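Side-chain contacts in salicylaldehyde dehydrogenase NahF (Pseudomonas putida, PDB 4JZ6), which probably oxidises salicylaldehyde to salicylate with NAD(+) as electron acceptor, a step in naphthalene degradation: residues D315-V318 against A319-E323; F357-A360 against I361-A365. All coordinates share one frame; numbering follows the deposited sequence.

Contact 1 (D315-V318 against A319-E323). With SO4 (sulfate ion), chain E.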
loop_
_atom_site.group_PDB
_atom_site.type_symbol
_atom_site.label_atom_id
_atom_site.label_comp_id
_atom_site.label_asym_id
_atom_site.label_seq_id
_atom_site.Cartn_x
_atom_site.Cartn_y
_atom_site.Cartn_z
ATOM N N ASP A 315 23.533 -34.221 8.244
ATOM C CA ASP A 315 23.705 -35.127 9.378
ATOM C C ASP A 315 24.573 -34.525 10.478
ATOM O O ASP A 315 24.253 -34.636 11.663
ATOM C CB ASP A 315 24.297 -36.465 8.926
ATOM C CG ASP A 315 23.270 -37.372 8.277
ATOM O OD1 ASP A 315 22.071 -37.244 8.600
ATOM O OD2 ASP A 315 23.666 -38.221 7.452
ATOM N N GLU A 316 25.670 -33.887 10.083
ATOM C CA GLU A 316 26.580 -33.289 11.049
ATOM C C GLU A 316 25.928 -32.086 11.711
ATOM O O GLU A 316 25.963 -31.947 12.934
ATOM C CB GLU A 316 27.882 -32.872 10.373
ATOM C CG GLU A 316 28.884 -32.210 11.299
ATOM C CD GLU A 316 30.086 -31.659 10.547
ATOM O OE1 GLU A 316 30.219 -31.941 9.331
ATOM O OE2 GLU A 316 30.896 -30.935 11.167
ATOM N N PHE A 317 25.324 -31.225 10.896
ATOM C CA PHE A 317 24.656 -30.027 11.396
ATOM C C PHE A 317 23.513 -30.364 12.344
ATOM O O PHE A 317 23.370 -29.742 13.400
ATOM C CB PHE A 317 24.120 -29.180 10.241
ATOM C CG PHE A 317 23.221 -28.063 10.681
ATOM C CD1 PHE A 317 23.753 -26.849 11.084
ATOM C CD2 PHE A 317 21.842 -28.227 10.697
ATOM C CE1 PHE A 317 22.927 -25.821 11.496
ATOM C CE2 PHE A 317 21.012 -27.207 11.109
ATOM C CZ PHE A 317 21.553 -26.000 11.508
ATOM N N VAL A 318 22.690 -31.330 11.951
ATOM C CA VAL A 318 21.553 -31.742 12.766
ATOM C C VAL A 318 22.021 -32.283 14.115
ATOM O O VAL A 318 21.418 -31.999 15.149
ATOM C CB VAL A 318 20.665 -32.785 12.035
ATOM C CG1 VAL A 318 19.631 -33.382 12.979
ATOM C CG2 VAL A 318 19.975 -32.152 10.844
ATOM N N ALA A 319 23.114 -33.036 14.106
ATOM C CA ALA A 319 23.657 -33.591 15.343
ATOM C C ALA A 319 24.055 -32.497 16.338
ATOM O O ALA A 319 23.705 -32.565 17.516
ATOM C CB ALA A 319 24.834 -34.508 15.049
ATOM N N ARG A 320 24.777 -31.488 15.859
ATOM C CA ARG A 320 25.204 -30.389 16.722
ATOM C C ARG A 320 24.004 -29.587 17.217
ATOM O O ARG A 320 23.904 -29.270 18.404
ATOM C CB ARG A 320 26.189 -29.468 15.997
ATOM C CG ARG A 320 27.435 -30.166 15.486
ATOM C CD ARG A 320 28.558 -29.163 15.265
ATOM N NE ARG A 320 29.583 -29.666 14.354
ATOM C CZ ARG A 320 30.532 -28.909 13.810
ATOM N NH1 ARG A 320 30.588 -27.611 14.085
ATOM N NH2 ARG A 320 31.424 -29.444 12.985
ATOM N N PHE A 321 23.104 -29.265 16.292
ATOM C CA PHE A 321 21.876 -28.538 16.595
ATOM C C PHE A 321 21.108 -29.241 17.717
ATOM O O PHE A 321 20.646 -28.604 18.666
ATOM C CB PHE A 321 21.018 -28.457 15.331
ATOM C CG PHE A 321 19.851 -27.517 15.433
ATOM C CD1 PHE A 321 19.840 -26.490 16.364
ATOM C CD2 PHE A 321 18.760 -27.664 14.585
ATOM C CE1 PHE A 321 18.756 -25.627 16.449
ATOM C CE2 PHE A 321 17.679 -26.809 14.663
ATOM C CZ PHE A 321 17.673 -25.789 15.597
ATOM N N VAL A 322 20.993 -30.560 17.610
ATOM C CA VAL A 322 20.249 -31.337 18.590
ATOM C C VAL A 322 20.936 -31.317 19.951
ATOM O O VAL A 322 20.279 -31.206 20.989
ATOM C CB VAL A 322 20.016 -32.786 18.104
ATOM C CG1 VAL A 322 19.708 -33.720 19.277
ATOM C CG2 VAL A 322 18.892 -32.812 17.080
ATOM N N GLU A 323 22.262 -31.399 19.935
ATOM C CA GLU A 323 23.043 -31.375 21.163
ATOM C C GLU A 323 22.758 -30.093 21.941
ATOM O O GLU A 323 22.352 -30.144 23.103
ATOM C CB GLU A 323 24.534 -31.504 20.843
ATOM C CG GLU A 323 25.368 -32.126 21.949
ATOM C CD GLU A 323 25.704 -31.142 23.054
ATOM O OE1 GLU A 323 26.002 -29.967 22.736
ATOM O OE2 GLU A 323 25.668 -31.546 24.239
HETATM S S SO4 E . 32.861 -25.915 10.982
HETATM O O1 SO4 E . 33.059 -27.347 10.759
HETATM O O2 SO4 E . 34.116 -25.216 10.717
HETATM O O3 SO4 E . 31.833 -25.442 10.062
HETATM O O4 SO4 E . 32.444 -25.661 12.362
#
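E316 and R320 sit one turn apart on helix 311-327, an i to i+4 acid-base pair on a helix that packs against the seven-stranded sheet of the aldehyde dehydrogenase fold. With CG beside the backbone N (chi1 -58°), the extended R320 chain runs back over the preceding turn, where CG lies 3.4 Å from E316 O. The two charged side chains then run side by side in the same direction. E316 OE2 bridges to R320 NH2 with the carboxylate and guanidinium planes turned 48° apart; the modelled separation is implausibly short, and its exact value is doubtful.

On the helix face turned to the protein, F317 and F321 also point the same way, both with CG anti to the backbone N. Their rings meet obliquely, centroids 5.7 Å apart, and reach V286 and V290 of helix 282-294 as well as V309 and L307 of strand 306-310. V318 CG1 rests 4.2 Å from V322 CG2 beside strand 381-384. Helical bonds such as F321 N to F317 O (2.9 Å) tie the turns together.

The outer end of R320 holds a sulfate, probably from the crystallisation liquor, which I282 N, N283 N and R431 NH2 also bind. R320 NH1 gives sulfate O4 a nearly straight hydrogen bond (3.2 Å) at the guanidinium edge, and R320 NH2 a weak one to sulfate O1 (3.5 Å).

Contact 2 (F357-A360 against I361-A365)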
loop_
_atom_site.group_PDB
_atom_site.type_symbol
_atom_site.label_atom_id
_atom_site.label_comp_id
_atom_site.label_asym_id
_atom_site.label_seq_id
_atom_site.Cartn_x
_atom_site.Cartn_y
_atom_site.Cartn_z
ATOM N N PHE A 357 2.190 -31.643 14.106
ATOM C CA PHE A 357 3.169 -32.640 14.532
ATOM C C PHE A 357 2.762 -34.048 14.078
ATOM O O PHE A 357 3.562 -34.767 13.474
ATOM C CB PHE A 357 3.294 -32.571 16.059
ATOM C CG PHE A 357 4.523 -33.235 16.629
ATOM C CD1 PHE A 357 4.850 -34.545 16.316
ATOM C CD2 PHE A 357 5.334 -32.547 17.518
ATOM C CE1 PHE A 357 5.971 -35.150 16.861
ATOM C CE2 PHE A 357 6.456 -33.144 18.070
ATOM C CZ PHE A 357 6.776 -34.447 17.740
ATOM N N LYS A 358 1.528 -34.444 14.377
ATOM C CA LYS A 358 1.043 -35.766 13.997
ATOM C C LYS A 358 1.106 -35.963 12.488
ATOM O O LYS A 358 1.556 -37.005 12.009
ATOM C CB LYS A 358 -0.390 -35.997 14.486
ATOM C CG LYS A 358 -0.937 -37.374 14.114
ATOM C CD LYS A 358 -2.440 -37.512 14.361
ATOM C CE LYS A 358 -2.918 -38.928 14.025
ATOM N NZ LYS A 358 -4.391 -39.106 14.191
ATOM N N ASP A 359 0.654 -34.955 11.746
ATOM C CA ASP A 359 0.634 -35.026 10.289
ATOM C C ASP A 359 2.025 -35.282 9.723
ATOM O O ASP A 359 2.213 -36.181 8.903
ATOM C CB ASP A 359 0.054 -33.743 9.690
ATOM C CG ASP A 359 0.159 -33.712 8.177
ATOM O OD1 ASP A 359 -0.774 -34.203 7.505
ATOM O OD2 ASP A 359 1.180 -33.207 7.662
ATOM N N ALA A 360 2.992 -34.483 10.166
ATOM C CA ALA A 360 4.383 -34.661 9.770
ATOM C C ALA A 360 4.884 -36.049 10.147
ATOM O O ALA A 360 5.477 -36.749 9.326
ATOM C CB ALA A 360 5.253 -33.594 10.411
ATOM N N ILE A 361 4.628 -36.448 11.388
ATOM C CA ILE A 361 5.131 -37.715 11.901
ATOM C C ILE A 361 4.527 -38.938 11.188
ATOM O O ILE A 361 5.208 -39.954 10.991
ATOM C CB ILE A 361 4.975 -37.793 13.453
ATOM C CG1 ILE A 361 6.288 -38.237 14.085
ATOM C CG2 ILE A 361 3.823 -38.697 13.880
ATOM C CD1 ILE A 361 7.442 -37.388 13.650
ATOM N N ASP A 362 3.265 -38.826 10.778
ATOM C CA ASP A 362 2.592 -39.910 10.070
ATOM C C ASP A 362 3.097 -40.019 8.638
ATOM O O ASP A 362 2.949 -41.062 8.004
ATOM C CB ASP A 362 1.075 -39.705 10.067
ATOM C CG ASP A 362 0.446 -39.961 11.425
ATOM O OD1 ASP A 362 1.033 -40.717 12.229
ATOM O OD2 ASP A 362 -0.645 -39.412 11.682
ATOM N N LYS A 363 3.697 -38.939 8.141
ATOM C CA LYS A 363 4.191 -38.886 6.768
ATOM C C LYS A 363 5.703 -39.050 6.674
ATOM O O LYS A 363 6.312 -38.638 5.691
ATOM C CB LYS A 363 3.775 -37.578 6.090
ATOM C CG LYS A 363 2.283 -37.453 5.853
ATOM C CD LYS A 363 1.934 -36.121 5.208
ATOM C CE LYS A 363 0.439 -36.004 4.959
ATOM N NZ LYS A 363 0.080 -34.717 4.309
ATOM N N GLY A 364 6.311 -39.642 7.695
ATOM C CA GLY A 364 7.718 -39.988 7.621
ATOM C C GLY A 364 8.690 -39.083 8.355
ATOM O O GLY A 364 9.885 -39.388 8.419
ATOM N N ALA A 365 8.200 -37.976 8.906
ATOM C CA ALA A 365 9.070 -37.072 9.653
ATOM C C ALA A 365 9.703 -37.789 10.843
ATOM O O ALA A 365 9.194 -38.807 11.322
ATOM C CB ALA A 365 8.319 -35.835 10.106
#
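K363 slants across the D359 side chain, one turn earlier. Starting from its CB, 3.5 Å from D359 O, the chain passes CG at 3.3 Å from the same carbonyl oxygen and CD a little farther off, and then leaves the backbone: CE comes up to D359 OD1, and K363 NZ forms a salt bridge with D359 OD1, its hydrogen bond weak at 3.3 Å. The aspartate carboxylate is brought there by a CG anti to the backbone N (chi1 174°). Both polar ends are held from outside as well, D359 OD2 by R391 N and K363 NZ by D389 O. Replacing D359 by alanine takes away the carboxylate, and R391 N would probably lose this acceptor while the K363 ammonium, left with D389 O, would lack its charged mate.

The turn here is a Schellman motif closing helix 349-362. A365 N bonds to A360 O at 3.0 Å, a weak bond runs from G364 N to I361 O, and G364 takes the positive phi (103°) that suits glycine. A360 O also accepts K363 N, the two donors arriving from opposite faces of the carbonyl plane. The motif's apolar contact joins A360 CB to A365 CB, 3.8 Å apart.

On the face turned to strands 366-369 and 381-384, I361 CG1 meets the F357 ring at its edge, 4.2 Å from CE1. At the exposed side, D362 OD2 lies across the K358 chain, 3.2 Å from CG.

In the fold
Contact 1 and contact 2 belong to successive helices, 311-327 and 349-362, which both flank the same seven-stranded sheet. They do not touch: their centres are 20 Å apart and their nearest atoms about 11 Å. What joins them is strand 381-384. V318 packs on D384, and F321 and V322 on I382, whereas F357 in contact 2 packs on T381 and L383, consistent with the two helices lying on opposite faces of that sheet. Both contacts are peripheral, each centred about 30 Å from the centre of the chain and away from the salicylaldehyde pockets. Strand 306-310, beneath contact 1, follows closely in sequence on the pocket residues C301 and M302.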